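Local coordinates for putative isochorismatase (Burkholderia xenovorans, PDB 3OQP), which probably acts as a hydrolase of the isochorismatase-like family, many of whose members use a cysteine-based catalytic triad, at residues A[7-12]-A[38-43]; A[11-16]-A[87-92]; A[83-88]-A[97-102]; A[112-117]-A[125-130]. All blocks are in the same frame, centred on the assembly; numbering follows the deposited sequence. Where two conformers were deposited one is given.

Contact 1. Residues A[7-12]-A[38-43]; sequences RALIVI and ARAMDA
Strand 7-12 and the part of helix 30-47 at residues 38-43 run roughly antiparallel, their short axes inclined at 146° and 9.7 Å apart at closest approach; Leu9 lies nearest Met41, with 7.5 Å between the two CA atoms. No hydrogen bond links the segments. Leu9 reaches the helix chiefly with CD2, which sits 3.6 Å from Ala40 O and 4.0 Å from Ala40 CB, so that it rests on backbone as much as on side chain. With CG anti to the backbone N, chi1 of 179° carries that atom out toward the helix. The arrangement belongs to a beta-alpha-beta unit made of strand 7-12, helix 30-47 and strand 51-56, and the helix is laid along one face of the parallel sheet. Met41, present as selenomethionine, leaves the helix flank and crosses Val11 at about a right angle. Its CG comes 3.9 Å from Val11 CG2 and 4.1 Å from Leu9 CD2, which brings it close to both strand residues. The chain then bends at chi3 (71°), and SE stays 4.2 Å from Val11 CG2. Ile53 of the neighbouring strand 51-56 touches both Val11 and Met41.

Contact 2. Residues A[11-16]-A[87-92]; sequences VIDVQN and VEKSLP
Asp13 and Lys89 form the salt bridge that joins residues 11-16, at the end of strand 7-12, to residues 87-92, at the end of strand 85-89. The backbones stay well apart, with 9.2 Å between Asp13 CA and Glu88 CA, and the side chains span the gap. Lys89 NZ donates to Asp13 OD2 over 2.9 Å and meets its syn lone pair, on the side of the other carboxylate oxygen. In the lysine, CG lies between the backbone N and the carbonyl carbon (chi1 68°); the chain is extended through chi2 and chi3 and turns again at chi4 (68°), which brings NZ to the acid. Asp13, Lys89 and the cysteine position 122, here oxidised to 3-sulfinoalanine, are consistent with the Asp-Lys-Cys catalytic triad of isochorismatase-like hydrolases, placed at the carboxy-terminal ends of the parallel strands. Further hydrogen bonds gather round the same nitrogen. Lys89 NZ lies 2.9 Å from Leu91 O, tilted from its carbonyl plane, and 3.1 Å from Pro92 O, where it stands above the Pro92 carbonyl plane. Asn56 OD1 and an oxygen of the modified residue 122 are additional acceptors, so the ammonium group is held from several directions. Apolar contact is slight: the methylene Lys89 CE passes 4.3 Å from Ile12 CG2. A tetraethylene glycol molecule, probably from the crystallisation liquor, lies about 3 Å from the Lys89 side chain.

Contact 3. Residues A[83-88]-A[97-102]; sequences RDHYVE and GTDLAG
His85 and Asp99 approach from opposite directions and make the direct polar link between the side chains of strand 85-89 and those at the start of helix 100-105. His85 NE2 donates to Asp99 OD1 over 2.7 Å in a nearly straight bond (168°). The oxygen lies in the imidazole plane; on the carboxylate, the donor comes from the syn side but 26° out of plane, and ring and carboxylate planes differ by 27°. Trp103, one turn further along, stacks on the His85 ring. Next to this polar pair, Val87 CG1 lies across Thr98 at about a right angle, 3.8 Å from Thr98 CB, and Val87 CG2 touches Asp99 OD1. Packing is looser beyond: Val87 CG2 and Leu100 CD1 are 4.5 Å apart, and Thr98 CG2 is 4.2 Å from Glu88 O. On the exposed side a water donates to both Tyr86 O (2.7 Å) and Asp99 OD2 (3.1 Å), bridging the strand to the acid. Thr98 OG1 is hydrogen-bonded to Ala94 O and Phe95 O and also accepts from Leu100 N over 3.1 Å. That last bond closes an ST turn at the beginning of helix 100-105, the helix through which the chain leaves edge strand 85-89 for strand 111-115 of the parallel sheet.

Contact 4. Residues A[112-117]-A[125-130]; sequences LTVTGY and STINHA
Ile127 starts off to one side of the helix, but with CG1 anti to its carbonyl carbon and beside the backbone N (chi1 -69°) the longer branch turns back to Val114 of strand 111-115. There Ile127 CG1 meets Val114 CG2 at 3.8 Å, the two side chains meeting at a slant. In Leu112, CG is anti to the backbone N (chi1 -178°), which carries it out from the strand toward helix 124-132. Leu112 CD2 rests 4.1 Å from Ala130 CB and 4.3 Å from Thr126 CG2, so one methyl spans successive turns of the helix. The contact is wholly apolar, with no hydrogen bond between the segments, and all five residues that touch are buried. The short axes are close to antiparallel, at 170°, and approach to 10.1 Å. Thr126 turns only its methyl to the strand; its OG1 is hydrogen-bonded to Ala94 N and to the backbone O of the modified residue 122. Beyond the strand, Ile127 and Ala130 also touch Val137 of strand 136-140, while Ser125 and Asn128 exchange side-chain hydrogen bonds with Asn128 and Ser125 of the second subunit, so the helix faces the sheet on one side and the dimer interface on another. Strand 111-115, helix 124-132 and strand 136-140 form a beta-alpha-beta crossover between neighbouring parallel strands, and the loop entering this helix carries the oxidised cysteine of the probable active site.

In the fold
All four contacts are built on one parallel sheet. Contacts 1 and 4 are its apolar, buried helix packings, set on opposite faces of neighbouring strands 7-12 and 111-115, which are also tied by backbone bonds. Contact 2 continues strand 7-12 past its end and is equally buried, yet depends on charge because it gathers probable active-site groups. Contact 3 shares edge strand 85-89 with contact 2; it is only partly buried and mixes a His-carboxylate bond, a bridging water and some apolar packing. It reaches contact 1 through Leu100 CD2, 3.7 Å from Ile10 CD1. The second subunit touches contacts 2 and 4, but neither contact 1 nor contact 3.

Contact 1. Residues A[7-12]-A[38-43]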
loop_
_atom_site.group_PDB
_atom_site.type_symbol
_atom_site.label_atom_id
_atom_site.label_comp_id
_atom_site.label_asym_id
_atom_site.label_seq_id
_atom_site.Cartn_x
_atom_site.Cartn_y
_atom_site.Cartn_z
ATOM N N ARG A 7 0.174 0.059 -22.835
ATOM C CA ARG A 7 0.319 -0.788 -21.677
ATOM C C ARG A 7 1.677 -1.503 -21.716
ATOM O O ARG A 7 2.161 -1.883 -22.783
ATOM C CB ARG A 7 -0.814 -1.844 -21.564
ATOM C CG ARG A 7 -2.164 -1.278 -21.324
ATOM C CD ARG A 7 -3.309 -2.209 -21.714
ATOM N NE ARG A 7 -4.558 -1.859 -21.093
ATOM C CZ ARG A 7 -5.727 -1.562 -21.689
ATOM N NH1 ARG A 7 -5.868 -1.589 -23.009
ATOM N NH2 ARG A 7 -6.806 -1.373 -20.950
ATOM N N ALA A 8 2.220 -1.736 -20.532
ATOM C CA ALA A 8 3.278 -2.717 -20.317
ATOM C C ALA A 8 2.680 -3.700 -19.285
ATOM O O ALA A 8 2.135 -3.276 -18.290
ATOM C CB ALA A 8 4.637 -2.108 -19.819
ATOM N N LEU A 9 2.901 -4.979 -19.497
ATOM C CA LEU A 9 2.551 -5.986 -18.513
ATOM C C LEU A 9 3.796 -6.293 -17.650
ATOM O O LEU A 9 4.827 -6.722 -18.172
ATOM C CB LEU A 9 2.115 -7.269 -19.238
ATOM C CG LEU A 9 1.732 -8.422 -18.324
ATOM C CD1 LEU A 9 0.435 -8.100 -17.589
ATOM C CD2 LEU A 9 1.645 -9.746 -19.142
ATOM N N ILE A 10 3.676 -6.090 -16.334
ATOM C CA ILE A 10 4.798 -6.444 -15.431
ATOM C C ILE A 10 4.387 -7.664 -14.621
ATOM O O ILE A 10 3.222 -7.739 -14.158
ATOM C CB ILE A 10 5.143 -5.239 -14.547
ATOM C CG1 ILE A 10 6.469 -5.482 -13.819
ATOM C CG2 ILE A 10 4.035 -4.846 -13.581
ATOM C CD1 ILE A 10 7.070 -4.216 -13.211
ATOM N N VAL A 11 5.243 -8.656 -14.603
ATOM C CA VAL A 11 5.014 -9.945 -14.001
ATOM C C VAL A 11 5.907 -10.031 -12.803
ATOM O O VAL A 11 7.149 -10.230 -12.947
ATOM C CB VAL A 11 5.342 -11.059 -15.029
ATOM C CG1 VAL A 11 5.023 -12.404 -14.448
ATOM C CG2 VAL A 11 4.473 -10.826 -16.296
ATOM N N ILE A 12 5.413 -9.790 -11.594
ATOM C CA ILE A 12 6.218 -9.537 -10.404
ATOM C C ILE A 12 6.436 -10.806 -9.614
ATOM O O ILE A 12 5.493 -11.449 -9.106
ATOM C CB ILE A 12 5.553 -8.466 -9.499
ATOM C CG1 ILE A 12 5.420 -7.145 -10.283
ATOM C CG2 ILE A 12 6.409 -8.258 -8.265
ATOM C CD1 ILE A 12 4.778 -6.002 -9.520
ATOM N N ALA A 38 0.095 -16.732 -17.220
ATOM C CA ALA A 38 0.556 -17.262 -18.511
ATOM C C ALA A 38 -0.330 -16.727 -19.649
ATOM O O ALA A 38 0.151 -16.399 -20.702
ATOM C CB ALA A 38 0.545 -18.796 -18.502
ATOM N N ARG A 39 -1.653 -16.720 -19.457
ATOM C CA ARG A 39 -2.573 -16.189 -20.491
ATOM C C ARG A 39 -2.279 -14.726 -20.738
ATOM O O ARG A 39 -2.218 -14.308 -21.878
ATOM C CB ARG A 39 -4.034 -16.358 -20.113
ATOM C CG ARG A 39 -4.559 -17.764 -20.115
ATOM C CD ARG A 39 -6.091 -17.813 -20.182
ATOM N NE ARG A 39 -6.670 -17.181 -19.085
ATOM C CZ ARG A 39 -7.645 -16.266 -19.133
ATOM N NH1 ARG A 39 -8.154 -15.782 -20.243
ATOM N NH2 ARG A 39 -8.082 -15.845 -17.996
ATOM N N ALA A 40 -2.076 -13.966 -19.670
ATOM C CA ALA A 40 -1.791 -12.546 -19.836
ATOM C C ALA A 40 -0.479 -12.305 -20.611
ATOM O O ALA A 40 -0.456 -11.484 -21.519
ATOM C CB ALA A 40 -1.707 -11.841 -18.467
HETATM N N MSE A 41 0.536 -13.113 -20.305
HETATM C CA MSE A 41 1.814 -13.022 -21.016
HETATM C C MSE A 41 1.643 -13.403 -22.492
HETATM O O MSE A 41 2.152 -12.725 -23.369
HETATM C CB MSE A 41 2.860 -13.948 -20.385
HETATM C CG MSE A 41 3.312 -13.438 -18.979
HETATM SE SE MSE A 41 4.524 -14.564 -18.166
HETATM C CE MSE A 41 5.913 -14.251 -19.196
ATOM N N ASP A 42 0.882 -14.461 -22.782
ATOM C CA ASP A 42 0.693 -14.894 -24.158
ATOM C C ASP A 42 -0.109 -13.881 -24.932
ATOM O O ASP A 42 0.155 -13.617 -26.103
ATOM C CB ASP A 42 0.020 -16.256 -24.186
ATOM C CG ASP A 42 0.913 -17.362 -23.720
ATOM O OD1 ASP A 42 2.158 -17.193 -23.653
ATOM O OD2 ASP A 42 0.407 -18.475 -23.357
ATOM N N ALA A 43 -1.135 -13.329 -24.290
ATOM C CA ALA A 43 -1.950 -12.305 -24.913
ATOM C C ALA A 43 -1.127 -11.059 -25.172
ATOM O O ALA A 43 -1.247 -10.444 -26.251
ATOM C CB ALA A 43 -3.155 -11.989 -24.037
#

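Contact 2. Residues A[11-16]-A[87-92]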
loop_
_atom_site.group_PDB
_atom_site.type_symbol
_atom_site.label_atom_id
_atom_site.label_comp_id
_atom_site.label_asym_id
_atom_site.label_seq_id
_atom_site.Cartn_x
_atom_site.Cartn_y
_atom_site.Cartn_z
ATOM N N VAL A 11 5.243 -8.656 -14.603
ATOM C CA VAL A 11 5.014 -9.945 -14.001
ATOM C C VAL A 11 5.907 -10.031 -12.803
ATOM O O VAL A 11 7.149 -10.230 -12.947
ATOM C CB VAL A 11 5.342 -11.059 -15.029
ATOM C CG1 VAL A 11 5.023 -12.404 -14.448
ATOM C CG2 VAL A 11 4.473 -10.826 -16.296
ATOM N N ILE A 12 5.413 -9.790 -11.594
ATOM C CA ILE A 12 6.218 -9.537 -10.404
ATOM C C ILE A 12 6.436 -10.806 -9.614
ATOM O O ILE A 12 5.493 -11.449 -9.106
ATOM C CB ILE A 12 5.553 -8.466 -9.499
ATOM C CG1 ILE A 12 5.420 -7.145 -10.283
ATOM C CG2 ILE A 12 6.409 -8.258 -8.265
ATOM C CD1 ILE A 12 4.778 -6.002 -9.520
ATOM N N ASP A 13 7.702 -11.180 -9.500
ATOM C CA ASP A 13 8.169 -12.209 -8.562
ATOM C C ASP A 13 7.410 -13.527 -8.665
ATOM O O ASP A 13 7.079 -14.151 -7.642
ATOM C CB ASP A 13 8.173 -11.707 -7.132
ATOM C CG ASP A 13 9.050 -10.473 -6.921
ATOM O OD1 ASP A 13 9.746 -10.015 -7.850
ATOM O OD2 ASP A 13 9.032 -9.931 -5.767
ATOM N N VAL A 14 7.229 -14.022 -9.889
ATOM C CA VAL A 14 6.602 -15.294 -10.113
ATOM C C VAL A 14 7.639 -16.385 -10.033
ATOM O O VAL A 14 8.134 -16.898 -11.043
ATOM C CB VAL A 14 5.680 -15.255 -11.389
ATOM C CG1 VAL A 14 5.038 -16.667 -11.632
ATOM C CG2 VAL A 14 4.585 -14.157 -11.329
ATOM N N GLN A 15 7.940 -16.689 -8.774
ATOM C CA GLN A 15 9.038 -17.536 -8.361
ATOM C C GLN A 15 8.586 -18.724 -7.567
ATOM O O GLN A 15 7.473 -18.752 -6.988
ATOM C CB GLN A 15 9.972 -16.653 -7.532
ATOM C CG GLN A 15 10.758 -15.627 -8.370
ATOM C CD GLN A 15 11.419 -14.530 -7.562
ATOM O OE1 GLN A 15 10.887 -13.432 -7.395
ATOM N NE2 GLN A 15 12.605 -14.822 -7.049
ATOM N N ASN A 16 9.397 -19.794 -7.580
ATOM C CA ASN A 16 8.998 -21.052 -6.998
ATOM C C ASN A 16 8.687 -20.993 -5.528
ATOM O O ASN A 16 7.832 -21.783 -5.071
ATOM C CB ASN A 16 10.093 -22.104 -7.211
ATOM C CG ASN A 16 10.243 -22.506 -8.653
ATOM O OD1 ASN A 16 9.247 -22.544 -9.383
ATOM N ND2 ASN A 16 11.483 -22.826 -9.072
ATOM N N VAL A 87 14.094 -7.119 -14.628
ATOM C CA VAL A 87 14.469 -6.276 -13.496
ATOM C C VAL A 87 14.648 -7.184 -12.272
ATOM O O VAL A 87 13.721 -7.937 -11.960
ATOM C CB VAL A 87 13.404 -5.241 -13.148
ATOM C CG1 VAL A 87 13.823 -4.463 -11.893
ATOM C CG2 VAL A 87 13.182 -4.285 -14.328
ATOM N N GLU A 88 15.848 -7.189 -11.662
ATOM C CA GLU A 88 15.994 -7.814 -10.349
ATOM C C GLU A 88 15.830 -6.769 -9.250
ATOM O O GLU A 88 16.246 -5.640 -9.390
ATOM C CB GLU A 88 17.332 -8.562 -10.177
ATOM C CG GLU A 88 18.536 -7.625 -9.972
ATOM C CD GLU A 88 19.779 -8.368 -9.550
ATOM O OE1 GLU A 88 20.213 -9.261 -10.295
ATOM O OE2 GLU A 88 20.298 -8.063 -8.460
ATOM N N LYS A 89 15.218 -7.166 -8.137
ATOM C CA LYS A 89 15.001 -6.288 -6.983
ATOM C C LYS A 89 15.244 -7.059 -5.674
ATOM O O LYS A 89 15.233 -8.291 -5.657
ATOM C CB LYS A 89 13.598 -5.654 -6.981
ATOM C CG LYS A 89 12.494 -6.659 -6.738
ATOM C CD LYS A 89 11.119 -6.002 -6.816
ATOM C CE LYS A 89 10.022 -6.943 -6.423
ATOM N NZ LYS A 89 10.034 -7.308 -4.990
ATOM N N SER A 90 15.438 -6.286 -4.611
ATOM C CA SER A 90 15.606 -6.740 -3.239
ATOM C C SER A 90 14.775 -5.901 -2.253
ATOM O O SER A 90 15.067 -5.869 -1.054
ATOM C CB SER A 90 17.096 -6.664 -2.880
ATOM O OG SER A 90 17.780 -7.650 -3.584
ATOM N N LEU A 91 13.840 -5.115 -2.784
ATOM C CA LEU A 91 12.877 -4.350 -2.035
ATOM C C LEU A 91 11.498 -4.669 -2.610
ATOM O O LEU A 91 11.425 -5.171 -3.713
ATOM C CB LEU A 91 13.108 -2.821 -2.220
ATOM C CG LEU A 91 14.387 -2.271 -1.623
ATOM C CD1 LEU A 91 14.589 -0.847 -2.094
ATOM C CD2 LEU A 91 14.304 -2.368 -0.103
ATOM N N PRO A 92 10.415 -4.351 -1.876
ATOM C CA PRO A 92 9.088 -4.608 -2.422
ATOM C C PRO A 92 8.802 -3.964 -3.775
ATOM O O PRO A 92 8.385 -4.653 -4.717
ATOM C CB PRO A 92 8.146 -4.124 -1.299
ATOM C CG PRO A 92 9.021 -4.300 -0.057
ATOM C CD PRO A 92 10.392 -3.928 -0.465
#

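Contact 3. Residues A[83-88]-A[97-102]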
loop_
_atom_site.group_PDB
_atom_site.type_symbol
_atom_site.label_atom_id
_atom_site.label_comp_id
_atom_site.label_asym_id
_atom_site.label_seq_id
_atom_site.Cartn_x
_atom_site.Cartn_y
_atom_site.Cartn_z
ATOM N N ARG A 83 10.221 -12.598 -23.056
ATOM C CA ARG A 83 10.000 -11.377 -22.312
ATOM C C ARG A 83 10.671 -10.245 -23.071
ATOM O O ARG A 83 11.610 -10.476 -23.869
ATOM C CB ARG A 83 10.599 -11.431 -20.890
ATOM C CG ARG A 83 12.126 -11.674 -20.887
ATOM C CD ARG A 83 12.663 -11.686 -19.499
ATOM N NE ARG A 83 14.126 -11.677 -19.482
ATOM C CZ ARG A 83 14.887 -12.502 -18.785
ATOM N NH1 ARG A 83 14.360 -13.460 -18.008
ATOM N NH2 ARG A 83 16.205 -12.338 -18.861
ATOM N N ASP A 84 10.294 -9.007 -22.778
ATOM C CA ASP A 84 11.002 -7.853 -23.368
ATOM C C ASP A 84 11.941 -7.124 -22.464
ATOM O O ASP A 84 12.838 -6.415 -22.951
ATOM C CB ASP A 84 9.966 -6.882 -23.864
ATOM C CG ASP A 84 9.028 -7.557 -24.838
ATOM O OD1 ASP A 84 9.460 -7.941 -25.926
ATOM O OD2 ASP A 84 7.806 -7.713 -24.602
ATOM N N HIS A 85 11.800 -7.308 -21.162
ATOM C CA HIS A 85 12.707 -6.697 -20.185
ATOM C C HIS A 85 12.701 -7.521 -18.902
ATOM O O HIS A 85 11.765 -8.275 -18.636
ATOM C CB HIS A 85 12.277 -5.280 -19.886
ATOM C CG HIS A 85 13.281 -4.477 -19.133
ATOM N ND1 HIS A 85 14.584 -4.321 -19.549
ATOM C CD2 HIS A 85 13.136 -3.722 -18.023
ATOM C CE1 HIS A 85 15.211 -3.540 -18.682
ATOM N NE2 HIS A 85 14.346 -3.146 -17.756
ATOM N N TYR A 86 13.781 -7.384 -18.139
ATOM C CA TYR A 86 14.054 -8.040 -16.868
ATOM C C TYR A 86 14.586 -7.052 -15.858
ATOM O O TYR A 86 15.396 -6.216 -16.203
ATOM C CB TYR A 86 15.026 -9.190 -17.060
ATOM C CG TYR A 86 15.470 -9.842 -15.776
ATOM C CD1 TYR A 86 16.586 -9.345 -15.110
ATOM C CD2 TYR A 86 14.785 -10.918 -15.219
ATOM C CE1 TYR A 86 17.026 -9.972 -13.932
ATOM C CE2 TYR A 86 15.232 -11.531 -14.080
ATOM C CZ TYR A 86 16.316 -11.035 -13.402
ATOM O OH TYR A 86 16.784 -11.618 -12.254
ATOM N N VAL A 87 14.094 -7.119 -14.628
ATOM C CA VAL A 87 14.469 -6.276 -13.496
ATOM C C VAL A 87 14.648 -7.184 -12.272
ATOM O O VAL A 87 13.721 -7.937 -11.960
ATOM C CB VAL A 87 13.404 -5.241 -13.148
ATOM C CG1 VAL A 87 13.823 -4.463 -11.893
ATOM C CG2 VAL A 87 13.182 -4.285 -14.328
ATOM N N GLU A 88 15.848 -7.189 -11.662
ATOM C CA GLU A 88 15.994 -7.814 -10.349
ATOM C C GLU A 88 15.830 -6.769 -9.250
ATOM O O GLU A 88 16.246 -5.640 -9.390
ATOM C CB GLU A 88 17.332 -8.562 -10.177
ATOM C CG GLU A 88 18.536 -7.625 -9.972
ATOM C CD GLU A 88 19.779 -8.368 -9.550
ATOM O OE1 GLU A 88 20.213 -9.261 -10.295
ATOM O OE2 GLU A 88 20.298 -8.063 -8.460
ATOM N N GLY A 97 15.437 2.338 -7.358
ATOM C CA GLY A 97 16.784 2.219 -7.759
ATOM C C GLY A 97 17.010 1.458 -9.053
ATOM O O GLY A 97 18.166 1.264 -9.407
ATOM N N THR A 98 15.942 1.004 -9.722
ATOM C CA THR A 98 16.068 0.129 -10.905
ATOM C C THR A 98 15.970 0.934 -12.185
ATOM O O THR A 98 15.777 2.162 -12.144
ATOM C CB THR A 98 14.992 -0.970 -10.890
ATOM O OG1 THR A 98 13.729 -0.395 -11.256
ATOM C CG2 THR A 98 14.891 -1.690 -9.491
ATOM N N ASP A 99 16.022 0.250 -13.324
ATOM C CA ASP A 99 15.861 0.925 -14.586
ATOM C C ASP A 99 14.407 0.977 -15.080
ATOM O O ASP A 99 14.183 1.396 -16.215
ATOM C CB ASP A 99 16.762 0.321 -15.629
ATOM C CG ASP A 99 16.337 -1.041 -16.092
ATOM O OD1 ASP A 99 15.229 -1.508 -15.757
ATOM O OD2 ASP A 99 17.136 -1.635 -16.878
ATOM N N LEU A 100 13.435 0.587 -14.228
ATOM C CA LEU A 100 12.081 0.344 -14.696
ATOM C C LEU A 100 11.411 1.623 -15.216
ATOM O O LEU A 100 10.900 1.625 -16.321
ATOM C CB LEU A 100 11.220 -0.283 -13.576
ATOM C CG LEU A 100 9.766 -0.599 -13.930
ATOM C CD1 LEU A 100 9.717 -1.541 -15.159
ATOM C CD2 LEU A 100 9.061 -1.189 -12.742
ATOM N N ALA A 101 11.438 2.707 -14.438
ATOM C CA ALA A 101 10.767 3.922 -14.833
ATOM C C ALA A 101 11.295 4.424 -16.178
ATOM O O ALA A 101 10.540 4.821 -17.047
ATOM C CB ALA A 101 10.926 5.017 -13.772
ATOM N N GLY A 102 12.613 4.446 -16.331
ATOM C CA GLY A 102 13.220 4.889 -17.596
ATOM C C GLY A 102 12.863 3.990 -18.775
ATOM O O GLY A 102 12.585 4.448 -19.868
HETATM O O HOH W 1 17.142 -4.308 -15.409
#

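Contact 4. Residues A[112-117]-A[125-130]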
loop_
_atom_site.group_PDB
_atom_site.type_symbol
_atom_site.label_atom_id
_atom_site.label_comp_id
_atom_site.label_asym_id
_atom_site.label_seq_id
_atom_site.Cartn_x
_atom_site.Cartn_y
_atom_site.Cartn_z
ATOM N N LEU A 112 0.485 0.762 -16.554
ATOM C CA LEU A 112 1.256 -0.388 -16.112
ATOM C C LEU A 112 0.275 -1.425 -15.621
ATOM O O LEU A 112 -0.508 -1.133 -14.704
ATOM C CB LEU A 112 2.196 0.006 -14.978
ATOM C CG LEU A 112 3.107 -1.076 -14.439
ATOM C CD1 LEU A 112 4.176 -1.542 -15.483
ATOM C CD2 LEU A 112 3.773 -0.597 -13.133
ATOM N N THR A 113 0.259 -2.595 -16.257
ATOM C CA THR A 113 -0.668 -3.675 -15.887
ATOM C C THR A 113 0.111 -4.671 -14.997
ATOM O O THR A 113 1.113 -5.283 -15.400
ATOM C CB THR A 113 -1.168 -4.419 -17.115
ATOM O OG1 THR A 113 -1.732 -3.474 -18.047
ATOM C CG2 THR A 113 -2.284 -5.453 -16.750
ATOM N N VAL A 114 -0.351 -4.840 -13.752
ATOM C CA VAL A 114 0.362 -5.587 -12.721
ATOM C C VAL A 114 -0.243 -6.981 -12.547
ATOM O O VAL A 114 -1.469 -7.170 -12.358
ATOM C CB VAL A 114 0.302 -4.833 -11.399
ATOM C CG1 VAL A 114 0.902 -5.646 -10.236
ATOM C CG2 VAL A 114 1.042 -3.509 -11.562
ATOM N N THR A 115 0.651 -7.968 -12.574
ATOM C CA THR A 115 0.388 -9.350 -12.239
ATOM C C THR A 115 1.560 -9.838 -11.345
ATOM O O THR A 115 2.637 -9.200 -11.265
ATOM C CB THR A 115 0.300 -10.245 -13.506
ATOM O OG1 THR A 115 1.584 -10.269 -14.164
ATOM C CG2 THR A 115 -0.832 -9.783 -14.414
ATOM N N GLY A 116 1.343 -10.963 -10.733
ATOM C CA GLY A 116 2.325 -11.592 -9.897
ATOM C C GLY A 116 2.055 -11.337 -8.417
ATOM O O GLY A 116 0.949 -10.991 -8.018
ATOM N N TYR A 117 3.073 -11.608 -7.621
ATOM C CA TYR A 117 2.942 -11.762 -6.188
ATOM C C TYR A 117 3.926 -10.901 -5.411
ATOM O O TYR A 117 5.031 -10.636 -5.873
ATOM C CB TYR A 117 3.236 -13.231 -5.806
ATOM C CG TYR A 117 2.476 -14.269 -6.628
ATOM C CD1 TYR A 117 1.096 -14.300 -6.679
ATOM C CD2 TYR A 117 3.167 -15.164 -7.422
ATOM C CE1 TYR A 117 0.436 -15.257 -7.483
ATOM C CE2 TYR A 117 2.530 -16.143 -8.183
ATOM C CZ TYR A 117 1.146 -16.180 -8.223
ATOM O OH TYR A 117 0.547 -17.125 -9.055
ATOM N N SER A 125 3.371 -2.094 -3.465
ATOM C CA SER A 125 4.475 -1.138 -3.419
ATOM C C SER A 125 4.785 -0.581 -4.792
ATOM O O SER A 125 4.979 0.637 -4.973
ATOM C CB SER A 125 5.690 -1.811 -2.793
ATOM O OG SER A 125 5.502 -2.084 -1.416
ATOM N N THR A 126 4.842 -1.468 -5.766
ATOM C CA THR A 126 5.143 -1.112 -7.120
ATOM C C THR A 126 4.048 -0.184 -7.662
ATOM O O THR A 126 4.349 0.866 -8.307
ATOM C CB THR A 126 5.304 -2.351 -8.003
ATOM O OG1 THR A 126 6.413 -3.126 -7.507
ATOM C CG2 THR A 126 5.558 -2.028 -9.453
ATOM N N ILE A 127 2.776 -0.514 -7.399
ATOM C CA ILE A 127 1.657 0.315 -7.809
ATOM C C ILE A 127 1.703 1.703 -7.156
ATOM O O ILE A 127 1.462 2.716 -7.830
ATOM C CB ILE A 127 0.346 -0.392 -7.448
ATOM C CG1 ILE A 127 0.227 -1.628 -8.361
ATOM C CG2 ILE A 127 -0.856 0.549 -7.564
ATOM C CD1 ILE A 127 -0.949 -2.567 -7.952
ATOM N N ASN A 128 2.039 1.783 -5.868
ATOM C CA ASN A 128 2.085 3.056 -5.161
ATOM C C ASN A 128 3.086 3.987 -5.832
ATOM O O ASN A 128 2.779 5.164 -6.092
ATOM C CB ASN A 128 2.498 2.870 -3.687
ATOM C CG ASN A 128 2.537 4.206 -2.918
ATOM O OD1 ASN A 128 1.530 4.833 -2.897
ATOM N ND2 ASN A 128 3.703 4.643 -2.325
ATOM N N HIS A 129 4.261 3.462 -6.180
ATOM C CA HIS A 129 5.263 4.252 -6.870
ATOM C C HIS A 129 4.736 4.683 -8.240
ATOM O O HIS A 129 4.873 5.845 -8.639
ATOM C CB HIS A 129 6.576 3.482 -6.984
ATOM C CG HIS A 129 7.432 3.585 -5.768
ATOM N ND1 HIS A 129 8.222 2.542 -5.325
ATOM C CD2 HIS A 129 7.713 4.638 -4.964
ATOM C CE1 HIS A 129 8.898 2.940 -4.266
ATOM N NE2 HIS A 129 8.627 4.207 -4.031
ATOM N N ALA A 130 4.192 3.732 -8.989
ATOM C CA ALA A 130 3.673 4.054 -10.326
ATOM C C ALA A 130 2.650 5.171 -10.332
ATOM O O ALA A 130 2.765 6.119 -11.122
ATOM C CB ALA A 130 3.076 2.798 -11.019
#